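Local coordinates for proto-oncogene tyrosine-protein kinase receptor Ret (Danio rerio, PDB 7AMK), which is a receptor tyrosine kinase whose extracellular cadherin-like domains probably help recognise GDNF-family ligand bound to a GFR alpha co-receptor, at residues Y2-L7 with Q24-R29; G147-L152 with S185-T190; V176-D181 with Y201-V206. The protein carries 4 engineered substitutions. All coordinates share one frame; numbering follows the deposited sequence.

Contact 1. Residues Y2-L7 with Q24-R29; sequences YFPQRL and QVISMR
Tyr2 holds its CG between the backbone N and the carbonyl carbon (chi1 67°), which stands the ring beside Met28, while Met28, with CG anti to its own carbonyl carbon (chi1 -68°), runs alongside in the same direction. The result is a Met-aromatic pair set on a single antiparallel bridge, within the first cadherin-like domain of RET. Met28 CB lies over one ring face, 4.3 Å from the Tyr2 centroid and offset toward the rim; SD stands oblique to the ring, 5.3 Å from the same centroid. Two backbone bonds fix the pair: Met28 N gives an almost straight bond to Tyr2 O at 2.9 Å, and Tyr2 N returns one to Met28 O at 3.1 Å. Beyond the bridge the two segments part, and rings take over. Pro4 crosses Met28 at a slant, its CD 4.0 Å from Met28 CG, and its CG also reaches Ile26 CG2. The same proline and methionine both pack on Leu149 of the next cadherin domain, which is consistent with a place at the interface between the two domains. A water donates to Gln5 O and, weakly, to Ile26 O. Phe3 turns an edge, not a face, to the opposing backbone: its CD1 lies 3.3 Å from Ile26 O, which sits in the plane of the ring.

Contact 2. Residues G147-L152 with S185-T190; sequences GALRQL and SELVVT
Leu149 and Leu187 lie side by side and point the same way; the two chains share the same shape, CG anti to the backbone N (chi1 -178° in Leu149), and their CD2 methyls meet at 3.9 Å. Leu152 adds a third apolar group, its CD1 resting near Leu187 CB. On the other face Ala148 and Glu186 are neighbours: the flat carboxylate is laid against the alanine methyl, Glu186 CD standing 3.6 Å from Ala148 CB. Val189 CG1 comes down on Gly147, 3.4 Å from Gly147 O. The backbones that carry these groups form an antiparallel ladder interrupted by a classic beta bulge, at the edge of a three-stranded sheet in the cadherin domain. Leu149 and Arg150 both face Leu187, whose carbonyl oxygen therefore takes two donors, Leu149 N at 2.7 Å and Arg150 N at 3.2 Å. Further on, Leu187 N binds Arg150 O in return, and Leu152 N reaches Ser185 O. Gln151 bends at chi2 (49°), and its chain crosses that of Glu186 nearly perpendicularly, NE2 3.7 Å from Glu186 CG, though the amide and carboxylate planes are only 26° apart. There NE2 bonds Thr184 O and Gln24 OE1 of the preceding domain, while OE1 accepts from Arg153 N. A leucine here would probably leave Thr184 O and Gln24 OE1 without their donor and Arg153 N without its acceptor. Glu186 is likewise held at both oxygens, OE1 by Thr184 OG1 and OE2 by Gln24 NE2.

Contact 3. Residues V176-D181 with Y201-V206; sequences VPFAVD and YHLDIV
The ring of Phe178 presents an edge to Tyr201 and a face to Leu203. Its CE1 stands 3.5 Å above the plane of the Tyr201 ring, displaced toward the rim and nearest to CG, in an edge-to-face stack whose centroids are 5.3 Å apart and whose planes meet at 62°. Over one face of Phe178 lies Leu203 CD1, 4.2 Å from the ring centroid and also displaced toward the rim, a CH-pi contact. Val176 CG1 sits at the Phe178 edge, in the plane of that ring. One aromatic group is thus used in two ways, as the edge of one pair and the face of another. Leu203, its CB directed at the other segment and CG anti to the carbonyl carbon (chi1 -60°), divides its two methyls: CD1 goes to the phenylalanine, while CD2 also meets Val176 CG1 at 3.7 Å. That same Val176 CG1 touches the tyrosine ring obliquely at CD2. Pro177 CD approaches the same ring obliquely too, 3.8 Å from Tyr201 CE2. Every contact here is made by side chains, with the backbones well apart; Phe178 and Leu203 have CA atoms 8.3 Å from each other. This is the packing of two facing sheets in a cadherin-type beta sandwich. Segment 176-181 supplies the outermost strand 178-181 of a three-stranded sheet, paired to strand 186-189, on which Phe178 also leans through Val189. Across the interior, strand 200-210 is an inner strand of the facing sheet, flanked by strands 165-170 and 215-227.

How the contacts relate
The three contacts step from the first cadherin-like domain into the second. Contacts 1 and 2, with centres 10 Å apart, meet across the domain junction: Gln24 OE1 lies 2.9 Å from Gln151 NE2, Gln24 NE2 lies 3.1 Å from Glu186 OE2, and Pro4 CB packs 3.4 Å from Leu149 CD1. Contacts 2 and 3, centres 9 Å apart, are joined through one sheet, in which strand 186-189 of contact 2 pairs with strand 178-181 of contact 3 through Val188 N and Ala179 O at 2.8 Å. Contact 1 does not touch contact 3; their nearest atoms are about 8 Å apart. Bound calcium lies some way off, about 10 Å from the Tyr201 side chain and about 13 Å from that of Tyr2.

Contact 1. Residues Y2-L7 with Q24-R29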
ATOM      1  N   TYR A   2      36.200  13.667 -27.327  1.00 27.39           N
ATOM      2  CA  TYR A   2      34.769  13.892 -27.468  1.00 25.26           C
ATOM      3  C   TYR A   2      34.561  15.298 -27.982  1.00 19.83           C
ATOM      4  O   TYR A   2      35.475  16.123 -27.970  1.00 23.37           O
ATOM      5  CB  TYR A   2      33.991  13.675 -26.161  1.00 33.46           C
ATOM      6  CG  TYR A   2      34.281  14.685 -25.052  1.00 35.02           C
ATOM      7  CD1 TYR A   2      35.373  14.521 -24.224  1.00 29.14           C
ATOM      8  CD2 TYR A   2      33.457  15.810 -24.853  1.00 34.14           C
ATOM      9  CE1 TYR A   2      35.652  15.407 -23.206  1.00 31.63           C
ATOM     10  CE2 TYR A   2      33.725  16.723 -23.828  1.00 32.07           C
ATOM     11  CZ  TYR A   2      34.840  16.509 -22.999  1.00 38.20           C
ATOM     12  OH  TYR A   2      35.171  17.377 -21.960  1.00 33.09           O
ATOM     13  N   PHE A   3      33.350  15.551 -28.452  1.00 28.90           N
ATOM     14  CA  PHE A   3      33.001  16.806 -29.090  1.00 23.32           C
ATOM     15  C   PHE A   3      32.200  17.667 -28.131  1.00 16.38           C
ATOM     16  O   PHE A   3      31.150  17.227 -27.642  1.00 18.94           O
ATOM     17  CB  PHE A   3      32.200  16.532 -30.354  1.00 26.36           C
ATOM     18  CG  PHE A   3      32.986  15.863 -31.449  1.00 25.70           C
ATOM     19  CD1 PHE A   3      34.030  16.515 -32.069  1.00 22.62           C
ATOM     20  CD2 PHE A   3      32.641  14.597 -31.890  1.00 30.90           C
ATOM     21  CE1 PHE A   3      34.738  15.910 -33.091  1.00 32.42           C
ATOM     22  CE2 PHE A   3      33.348  13.975 -32.913  1.00 30.82           C
ATOM     23  CZ  PHE A   3      34.391  14.633 -33.517  1.00 32.50           C
ATOM     24  N   PRO A   4      32.660  18.869 -27.794  1.00 16.84           N
ATOM     25  CA  PRO A   4      31.866  19.746 -26.928  1.00 16.73           C
ATOM     26  C   PRO A   4      30.650  20.368 -27.625  1.00 24.15           C
ATOM     27  O   PRO A   4      29.892  21.105 -26.989  1.00 14.25           O
ATOM     28  CB  PRO A   4      32.877  20.820 -26.525  1.00 20.24           C
ATOM     29  CG  PRO A   4      33.820  20.887 -27.721  1.00 23.35           C
ATOM     30  CD  PRO A   4      33.990  19.430 -28.089  1.00 19.80           C
ATOM     31  N   GLN A   5      30.430  20.050 -28.896  1.00 16.70           N
ATOM     32  CA  GLN A   5      29.452  20.718 -29.730  1.00 21.08           C
ATOM     33  C   GLN A   5      28.980  19.712 -30.776  1.00 27.44           C
ATOM     34  O   GLN A   5      29.805  19.121 -31.476  1.00 23.27           O
ATOM     35  CB  GLN A   5      30.107  21.952 -30.368  1.00 26.43           C
ATOM     36  CG  GLN A   5      29.185  22.782 -31.206  1.00 30.77           C
ATOM     37  CD  GLN A   5      29.803  24.096 -31.640  1.00 28.25           C
ATOM     38  OE1 GLN A   5      30.784  24.568 -31.057  1.00 32.00           O
ATOM     39  NE2 GLN A   5      29.226  24.695 -32.676  1.00 29.91           N
ATOM     40  N   ARG A   6      27.663  19.487 -30.877  1.00 29.04           N
ATOM     41  CA  ARG A   6      27.140  18.466 -31.792  1.00 27.32           C
ATOM     42  C   ARG A   6      26.910  18.970 -33.213  1.00 26.93           C
ATOM     43  O   ARG A   6      26.818  18.152 -34.135  1.00 31.76           O
ATOM     44  CB  ARG A   6      25.803  17.898 -31.277  1.00 28.65           C
ATOM     45  CG  ARG A   6      25.924  16.773 -30.255  1.00 41.00           C
ATOM     46  N   LEU A   7      26.808  20.281 -33.414  1.00 26.62           N
ATOM     47  CA  LEU A   7      26.426  20.837 -34.703  0.63 27.52           C
ATOM     48  C   LEU A   7      27.199  22.124 -34.948  1.00 23.60           C
ATOM     49  O   LEU A   7      27.259  22.991 -34.076  1.00 25.94           O
ATOM     50  CB  LEU A   7      24.918  21.096 -34.742  0.63 30.04           C
ATOM     51  CG  LEU A   7      24.350  21.879 -35.922  0.63 31.34           C
ATOM     52  CD1 LEU A   7      24.504  21.078 -37.179  0.63 25.43           C
ATOM     53  CD2 LEU A   7      22.891  22.206 -35.677  0.63 30.03           C
ATOM     54  N   GLN A  24      36.446  25.921 -37.581  1.00 23.08           N
ATOM     55  CA  GLN A  24      37.353  24.990 -36.922  1.00 17.89           C
ATOM     56  C   GLN A  24      36.557  24.055 -36.018  1.00 20.47           C
ATOM     57  O   GLN A  24      35.897  24.512 -35.075  1.00 18.67           O
ATOM     58  CB  GLN A  24      38.402  25.748 -36.119  1.00 18.28           C
ATOM     59  CG  GLN A  24      39.411  24.821 -35.452  1.00 20.37           C
ATOM     60  CD  GLN A  24      40.266  25.573 -34.460  1.00 25.62           C
ATOM     61  OE1 GLN A  24      40.313  26.801 -34.494  1.00 26.33           O
ATOM     62  NE2 GLN A  24      40.934  24.840 -33.554  1.00 21.45           N
ATOM     63  N   VAL A  25      36.579  22.757 -36.346  1.00 21.40           N
ATOM     64  CA  VAL A  25      35.978  21.699 -35.529  1.00 17.44           C
ATOM     65  C   VAL A  25      36.899  21.414 -34.353  1.00 20.20           C
ATOM     66  O   VAL A  25      38.113  21.238 -34.536  1.00 20.07           O
ATOM     67  CB  VAL A  25      35.782  20.419 -36.360  1.00 19.37           C
ATOM     68  CG1 VAL A  25      35.409  19.243 -35.476  1.00 18.28           C
ATOM     69  CG2 VAL A  25      34.760  20.622 -37.444  1.00 18.22           C
ATOM     70  N   ILE A  26      36.331  21.329 -33.146  1.00 17.26           N
ATOM     71  CA  ILE A  26      37.099  21.128 -31.920  1.00 20.29           C
ATOM     72  C   ILE A  26      36.904  19.706 -31.408  1.00 21.09           C
ATOM     73  O   ILE A  26      35.771  19.207 -31.347  1.00 17.29           O
ATOM     74  CB  ILE A  26      36.705  22.130 -30.825  1.00 19.32           C
ATOM     75  CG1 ILE A  26      36.901  23.554 -31.319  1.00 18.97           C
ATOM     76  CG2 ILE A  26      37.506  21.851 -29.530  1.00 16.44           C
ATOM     77  CD1 ILE A  26      38.340  23.946 -31.407  1.00 21.54           C
ATOM     78  N   SER A  27      38.002  19.066 -31.010  1.00 18.36           N
ATOM     79  CA  SER A  27      37.932  17.793 -30.305  1.00 23.11           C
ATOM     80  C   SER A  27      38.662  17.936 -28.983  1.00 21.47           C
ATOM     81  O   SER A  27      39.774  18.462 -28.943  1.00 32.87           O
ATOM     82  CB  SER A  27      38.561  16.656 -31.123  1.00 31.90           C
ATOM     83  OG  SER A  27      38.351  15.382 -30.523  1.00 28.38           O
ATOM     84  N   MET A  28      38.048  17.491 -27.901  1.00 18.99           N
ATOM     85  CA  MET A  28      38.699  17.577 -26.606  1.00 23.12           C
ATOM     86  C   MET A  28      39.327  16.247 -26.212  1.00 27.44           C
ATOM     87  O   MET A  28      38.741  15.179 -26.425  1.00 26.62           O
ATOM     88  CB  MET A  28      37.716  18.059 -25.560  1.00 24.68           C
ATOM     89  CG  MET A  28      37.356  19.501 -25.871  1.00 22.10           C
ATOM     90  SD  MET A  28      36.865  20.352 -24.433  1.00 37.58           S
ATOM     91  CE  MET A  28      38.423  20.482 -23.547  1.00 24.05           C
ATOM     92  N   ARG A  29      40.544  16.324 -25.682  1.00 36.85           N
ATOM     93  CA  ARG A  29      41.278  15.137 -25.270  1.00 42.53           C
ATOM     94  C   ARG A  29      40.757  14.615 -23.942  1.00 40.53           C
ATOM     95  O   ARG A  29      40.556  15.374 -22.987  1.00 37.58           O
ATOM     96  CB  ARG A  29      42.768  15.446 -25.152  1.00 31.41           C
ATOM     97  CG  ARG A  29      43.399  15.895 -26.455  1.00 35.41           C
ATOM     98  CD  ARG A  29      44.610  16.771 -26.197  1.00 51.43           C
ATOM     99  NE  ARG A  29      45.649  16.658 -27.219  1.00 50.01           N
ATOM    100  CZ  ARG A  29      45.736  17.416 -28.307  1.00 50.87           C
ATOM    101  NH1 ARG A  29      44.808  18.317 -28.602  1.00 41.12           N
ATOM    102  NH2 ARG A  29      46.782  17.268 -29.118  1.00 55.18           N
TER
HETATM  103  O   HOH W   1      32.494  19.752 -31.013  1.00 27.64           O

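Contact 2. Residues G147-L152 with S185-T190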
ATOM      1  N   GLY A 147      41.238  22.282 -21.985  1.00 21.66           N
ATOM      2  CA  GLY A 147      41.437  22.264 -23.426  1.00 22.30           C
ATOM      3  C   GLY A 147      40.609  23.319 -24.116  1.00 25.35           C
ATOM      4  O   GLY A 147      39.705  23.927 -23.530  1.00 20.74           O
ATOM      5  N   ALA A 148      40.952  23.543 -25.379  1.00 23.76           N
ATOM      6  CA  ALA A 148      40.176  24.469 -26.177  1.00 20.43           C
ATOM      7  C   ALA A 148      38.778  23.921 -26.336  1.00 18.36           C
ATOM      8  O   ALA A 148      38.554  22.710 -26.367  1.00 27.99           O
ATOM      9  CB  ALA A 148      40.809  24.698 -27.548  1.00 24.13           C
ATOM     10  N   LEU A 149      37.848  24.816 -26.434  1.00 19.16           N
ATOM     11  CA  LEU A 149      36.446  24.471 -26.432  1.00 16.19           C
ATOM     12  C   LEU A 149      35.719  24.985 -27.658  1.00 17.15           C
ATOM     13  O   LEU A 149      34.858  24.291 -28.194  1.00 18.38           O
ATOM     14  CB  LEU A 149      35.817  25.048 -25.171  1.00 15.92           C
ATOM     15  CG  LEU A 149      34.363  24.795 -24.898  1.00 21.24           C
ATOM     16  CD1 LEU A 149      34.255  23.320 -24.609  1.00 33.66           C
ATOM     17  CD2 LEU A 149      34.002  25.620 -23.680  1.00 20.93           C
ATOM     18  N   ARG A 150      36.027  26.198 -28.102  1.00 14.63           N
ATOM     19  CA  ARG A 150      35.328  26.778 -29.236  1.00 18.50           C
ATOM     20  C   ARG A 150      36.250  27.802 -29.877  1.00 15.64           C
ATOM     21  O   ARG A 150      36.852  28.616 -29.171  1.00 15.03           O
ATOM     22  CB  ARG A 150      33.988  27.419 -28.817  1.00 15.93           C
ATOM     23  CG  ARG A 150      33.325  28.311 -29.916  1.00 23.09           C
ATOM     24  CD  ARG A 150      31.891  28.723 -29.556  1.00 15.24           C
ATOM     25  NE  ARG A 150      31.163  27.472 -29.327  1.00 40.72           N
ATOM     26  CZ  ARG A 150      29.847  27.324 -29.262  1.00 32.70           C
ATOM     27  NH1 ARG A 150      29.024  28.364 -29.355  1.00 36.65           N
ATOM     28  NH2 ARG A 150      29.348  26.098 -29.098  1.00 26.32           N
ATOM     29  N   GLN A 151      36.375  27.731 -31.204  1.00 17.48           N
ATOM     30  CA  GLN A 151      37.036  28.771 -31.990  1.00 15.71           C
ATOM     31  C   GLN A 151      36.076  29.946 -32.105  1.00 18.21           C
ATOM     32  O   GLN A 151      34.968  29.794 -32.636  1.00 24.57           O
ATOM     33  CB  GLN A 151      37.419  28.246 -33.378  1.00 18.13           C
ATOM     34  CG  GLN A 151      38.006  29.291 -34.397  1.00 18.83           C
ATOM     35  CD  GLN A 151      39.131  30.172 -33.832  1.00 20.22           C
ATOM     36  OE1 GLN A 151      38.954  31.362 -33.685  1.00 18.69           O
ATOM     37  NE2 GLN A 151      40.271  29.580 -33.510  1.00 18.34           N
ATOM     38  N   LEU A 152      36.501  31.111 -31.615  1.00 21.00           N
ATOM     39  CA  LEU A 152      35.644  32.290 -31.563  1.00 20.07           C
ATOM     40  C   LEU A 152      35.667  33.146 -32.836  1.00 17.84           C
ATOM     41  O   LEU A 152      34.686  33.844 -33.106  1.00 23.77           O
ATOM     42  CB  LEU A 152      36.031  33.154 -30.347  1.00 16.23           C
ATOM     43  CG  LEU A 152      35.613  32.569 -28.997  1.00 17.29           C
ATOM     44  CD1 LEU A 152      35.953  33.495 -27.830  1.00 15.31           C
ATOM     45  CD2 LEU A 152      34.123  32.239 -29.018  1.00 16.01           C
ATOM     46  N   SER A 185      42.657  32.660 -30.527  1.00 27.84           N
ATOM     47  CA  SER A 185      41.274  33.129 -30.387  1.00 21.83           C
ATOM     48  C   SER A 185      40.303  32.019 -29.962  1.00 18.98           C
ATOM     49  O   SER A 185      39.103  32.093 -30.230  1.00 20.23           O
ATOM     50  CB  SER A 185      40.780  33.785 -31.673  1.00 21.56           C
ATOM     51  OG  SER A 185      41.380  35.054 -31.842  1.00 36.58           O
ATOM     52  N   GLU A 186      40.766  30.991 -29.257  1.00 18.62           N
ATOM     53  CA  GLU A 186      39.854  29.938 -28.811  1.00 19.41           C
ATOM     54  C   GLU A 186      39.363  30.200 -27.390  1.00 16.30           C
ATOM     55  O   GLU A 186      40.138  30.579 -26.526  1.00 16.82           O
ATOM     56  CB  GLU A 186      40.513  28.558 -28.841  1.00 19.53           C
ATOM     57  CG  GLU A 186      40.886  28.039 -30.199  1.00 27.39           C
ATOM     58  CD  GLU A 186      41.996  26.983 -30.133  1.00 32.93           C
ATOM     59  OE1 GLU A 186      42.946  27.121 -29.317  1.00 25.56           O
ATOM     60  OE2 GLU A 186      41.912  26.013 -30.909  1.00 38.32           O
ATOM     61  N   LEU A 187      38.081  29.941 -27.137  1.00 16.12           N
ATOM     62  CA  LEU A 187      37.625  29.789 -25.761  1.00 15.17           C
ATOM     63  C   LEU A 187      38.156  28.469 -25.220  1.00 15.17           C
ATOM     64  O   LEU A 187      38.039  27.435 -25.878  1.00 17.03           O
ATOM     65  CB  LEU A 187      36.109  29.818 -25.716  1.00 14.51           C
ATOM     66  CG  LEU A 187      35.417  29.614 -24.376  1.00 19.07           C
ATOM     67  CD1 LEU A 187      35.675  30.803 -23.410  1.00 15.85           C
ATOM     68  CD2 LEU A 187      33.935  29.408 -24.652  1.00 13.22           C
ATOM     69  N   VAL A 188      38.778  28.493 -24.043  1.00 15.55           N
ATOM     70  CA  VAL A 188      39.373  27.290 -23.469  1.00 16.00           C
ATOM     71  C   VAL A 188      38.837  27.061 -22.052  1.00 22.45           C
ATOM     72  O   VAL A 188      38.502  28.005 -21.338  1.00 19.62           O
ATOM     73  CB  VAL A 188      40.892  27.384 -23.430  1.00 17.69           C
ATOM     74  CG1 VAL A 188      41.467  27.814 -24.783  1.00 17.58           C
ATOM     75  CG2 VAL A 188      41.301  28.329 -22.310  1.00 24.31           C
ATOM     76  N   VAL A 189      38.770  25.794 -21.632  1.00 18.55           N
ATOM     77  CA  VAL A 189      38.504  25.477 -20.235  1.00 15.98           C
ATOM     78  C   VAL A 189      39.844  25.266 -19.553  1.00 18.58           C
ATOM     79  O   VAL A 189      40.688  24.506 -20.043  1.00 21.99           O
ATOM     80  CB  VAL A 189      37.576  24.254 -20.093  1.00 23.24           C
ATOM     81  CG1 VAL A 189      38.199  22.976 -20.668  1.00 19.45           C
ATOM     82  CG2 VAL A 189      37.173  24.059 -18.615  1.00 17.60           C
ATOM     83  N   THR A 190      40.063  25.979 -18.445  1.00 17.36           N
ATOM     84  CA  THR A 190      41.388  26.070 -17.854  1.00 18.58           C
ATOM     85  C   THR A 190      41.617  25.064 -16.726  1.00 24.71           C
ATOM     86  O   THR A 190      42.766  24.859 -16.332  1.00 26.67           O
ATOM     87  CB  THR A 190      41.628  27.504 -17.346  1.00 20.12           C
ATOM     88  OG1 THR A 190      40.554  27.905 -16.490  1.00 24.24           O
ATOM     89  CG2 THR A 190      41.719  28.488 -18.503  1.00 18.47           C
TER

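Contact 3. Residues V176-D181 with Y201-V206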
ATOM      1  N   VAL A 176      36.493  32.322 -13.108  1.00 34.88           N
ATOM      2  CA  VAL A 176      35.862  31.217 -13.820  1.00 30.22           C
ATOM      3  C   VAL A 176      36.955  30.386 -14.481  1.00 21.60           C
ATOM      4  O   VAL A 176      37.984  30.929 -14.904  1.00 20.49           O
ATOM      5  CB  VAL A 176      34.838  31.746 -14.839  1.00 35.28           C
ATOM      6  CG1 VAL A 176      34.300  30.631 -15.699  1.00 33.44           C
ATOM      7  CG2 VAL A 176      33.684  32.402 -14.104  1.00 41.37           C
ATOM      8  N   PRO A 177      36.807  29.093 -14.555  1.00 21.61           N
ATOM      9  CA  PRO A 177      37.827  28.284 -15.243  1.00 25.75           C
ATOM     10  C   PRO A 177      37.705  28.320 -16.772  1.00 21.43           C
ATOM     11  O   PRO A 177      37.904  27.308 -17.452  1.00 21.26           O
ATOM     12  CB  PRO A 177      37.579  26.876 -14.673  1.00 27.04           C
ATOM     13  CG  PRO A 177      36.144  26.860 -14.294  1.00 15.99           C
ATOM     14  CD  PRO A 177      35.847  28.262 -13.806  1.00 23.57           C
ATOM     15  N   PHE A 178      37.381  29.479 -17.331  1.00 17.99           N
ATOM     16  CA  PHE A 178      37.312  29.671 -18.771  1.00 15.70           C
ATOM     17  C   PHE A 178      38.038  30.962 -19.129  1.00 22.17           C
ATOM     18  O   PHE A 178      37.958  31.948 -18.394  1.00 18.40           O
ATOM     19  CB  PHE A 178      35.858  29.720 -19.252  1.00 15.93           C
ATOM     20  CG  PHE A 178      35.065  28.468 -18.937  1.00 14.45           C
ATOM     21  CD1 PHE A 178      34.384  28.336 -17.732  1.00 19.33           C
ATOM     22  CD2 PHE A 178      35.013  27.425 -19.833  1.00 13.90           C
ATOM     23  CE1 PHE A 178      33.657  27.165 -17.438  1.00 15.01           C
ATOM     24  CE2 PHE A 178      34.281  26.281 -19.548  1.00 13.78           C
ATOM     25  CZ  PHE A 178      33.612  26.142 -18.354  1.00 13.81           C
ATOM     26  N   ALA A 179      38.764  30.947 -20.246  1.00 16.05           N
ATOM     27  CA  ALA A 179      39.505  32.109 -20.713  1.00 20.02           C
ATOM     28  C   ALA A 179      39.599  32.019 -22.236  1.00 24.84           C
ATOM     29  O   ALA A 179      39.223  31.012 -22.837  1.00 17.46           O
ATOM     30  CB  ALA A 179      40.894  32.175 -20.060  1.00 17.91           C
ATOM     31  N   VAL A 180      40.100  33.070 -22.871  1.00 18.07           N
ATOM     32  CA  VAL A 180      40.413  33.028 -24.293  1.00 20.64           C
ATOM     33  C   VAL A 180      41.928  32.912 -24.449  1.00 27.04           C
ATOM     34  O   VAL A 180      42.691  33.584 -23.740  1.00 19.62           O
ATOM     35  CB  VAL A 180      39.870  34.262 -25.041  1.00 21.68           C
ATOM     36  CG1 VAL A 180      40.482  34.312 -26.456  1.00 18.19           C
ATOM     37  CG2 VAL A 180      38.366  34.234 -25.120  1.00 16.57           C
ATOM     38  N   ASP A 181      42.360  32.053 -25.370  1.00 18.88           N
ATOM     39  CA  ASP A 181      43.756  31.999 -25.789  1.00 23.80           C
ATOM     40  C   ASP A 181      43.983  33.089 -26.838  1.00 24.33           C
ATOM     41  O   ASP A 181      43.488  32.989 -27.968  1.00 23.69           O
ATOM     42  CB  ASP A 181      44.086  30.610 -26.326  1.00 25.46           C
ATOM     43  CG  ASP A 181      45.487  30.528 -26.948  1.00 34.58           C
ATOM     44  OD1 ASP A 181      46.067  31.580 -27.288  1.00 36.03           O
ATOM     45  OD2 ASP A 181      46.005  29.400 -27.118  1.00 37.89           O
ATOM     46  N   TYR A 201      27.863  26.757 -16.385  1.00 15.37           N
ATOM     47  CA  TYR A 201      28.629  27.982 -16.223  1.00 16.62           C
ATOM     48  C   TYR A 201      28.084  29.044 -17.167  1.00 14.35           C
ATOM     49  O   TYR A 201      27.989  28.820 -18.374  1.00 16.02           O
ATOM     50  CB  TYR A 201      30.109  27.744 -16.471  1.00 16.32           C
ATOM     51  CG  TYR A 201      30.833  27.101 -15.319  1.00 20.69           C
ATOM     52  CD1 TYR A 201      30.865  25.720 -15.171  1.00 14.11           C
ATOM     53  CD2 TYR A 201      31.499  27.883 -14.385  1.00 21.49           C
ATOM     54  CE1 TYR A 201      31.504  25.149 -14.131  1.00 19.29           C
ATOM     55  CE2 TYR A 201      32.164  27.324 -13.355  1.00 24.24           C
ATOM     56  CZ  TYR A 201      32.173  25.952 -13.220  1.00 33.56           C
ATOM     57  OH  TYR A 201      32.883  25.400 -12.178  1.00 28.32           O
ATOM     58  N   HIS A 202      27.719  30.186 -16.608  1.00 14.91           N
ATOM     59  CA  HIS A 202      27.293  31.336 -17.388  1.00 17.45           C
ATOM     60  C   HIS A 202      28.508  32.175 -17.746  1.00 18.05           C
ATOM     61  O   HIS A 202      29.312  32.525 -16.874  1.00 19.96           O
ATOM     62  CB  HIS A 202      26.281  32.181 -16.618  1.00 17.42           C
ATOM     63  CG  HIS A 202      24.977  31.485 -16.376  1.00 22.42           C
ATOM     64  ND1 HIS A 202      24.035  31.299 -17.370  1.00 21.52           N
ATOM     65  CD2 HIS A 202      24.464  30.912 -15.258  1.00 20.79           C
ATOM     66  CE1 HIS A 202      22.994  30.654 -16.871  1.00 20.63           C
ATOM     67  NE2 HIS A 202      23.227  30.409 -15.593  1.00 23.26           N
ATOM     68  N   LEU A 203      28.650  32.461 -19.028  1.00 13.89           N
ATOM     69  CA  LEU A 203      29.795  33.182 -19.556  1.00 18.53           C
ATOM     70  C   LEU A 203      29.289  34.369 -20.360  1.00 19.28           C
ATOM     71  O   LEU A 203      28.229  34.304 -20.999  1.00 16.02           O
ATOM     72  CB  LEU A 203      30.687  32.278 -20.449  1.00 13.22           C
ATOM     73  CG  LEU A 203      31.314  31.029 -19.793  1.00 17.58           C
ATOM     74  CD1 LEU A 203      32.210  30.211 -20.776  1.00 12.97           C
ATOM     75  CD2 LEU A 203      32.143  31.451 -18.583  1.00 22.91           C
ATOM     76  N   ASP A 204      30.031  35.466 -20.271  1.00 17.95           N
ATOM     77  CA  ASP A 204      29.875  36.611 -21.153  1.00 19.89           C
ATOM     78  C   ASP A 204      31.175  36.777 -21.933  1.00 19.00           C
ATOM     79  O   ASP A 204      32.235  37.006 -21.339  1.00 15.68           O
ATOM     80  CB  ASP A 204      29.526  37.885 -20.366  1.00 18.77           C
ATOM     81  CG  ASP A 204      28.602  38.834 -21.158  1.00 19.38           C
ATOM     82  OD1 ASP A 204      28.018  38.407 -22.170  1.00 22.11           O
ATOM     83  OD2 ASP A 204      28.460  40.015 -20.775  1.00 24.80           O
ATOM     84  N   ILE A 205      31.090  36.614 -23.265  1.00 19.67           N
ATOM     85  CA  ILE A 205      32.197  36.809 -24.200  1.00 16.56           C
ATOM     86  C   ILE A 205      32.182  38.259 -24.694  1.00 24.15           C
ATOM     87  O   ILE A 205      31.120  38.807 -25.013  1.00 17.53           O
ATOM     88  CB  ILE A 205      32.066  35.819 -25.378  1.00 17.75           C
ATOM     89  CG1 ILE A 205      31.989  34.368 -24.881  1.00 24.20           C
ATOM     90  CG2 ILE A 205      33.214  35.962 -26.380  1.00 20.32           C
ATOM     91  CD1 ILE A 205      33.122  33.958 -23.927  1.00 19.78           C
ATOM     92  N   VAL A 206      33.353  38.899 -24.738  1.00 23.07           N
ATOM     93  CA  VAL A 206      33.514  40.244 -25.291  1.00 18.44           C
ATOM     94  C   VAL A 206      34.328  40.146 -26.570  1.00 21.66           C
ATOM     95  O   VAL A 206      35.383  39.493 -26.600  1.00 23.56           O
ATOM     96  CB  VAL A 206      34.195  41.209 -24.302  1.00 25.86           C
ATOM     97  CG1 VAL A 206      35.624  40.794 -24.059  1.00 26.42           C
ATOM     98  CG2 VAL A 206      34.182  42.625 -24.859  1.00 23.32           C
TER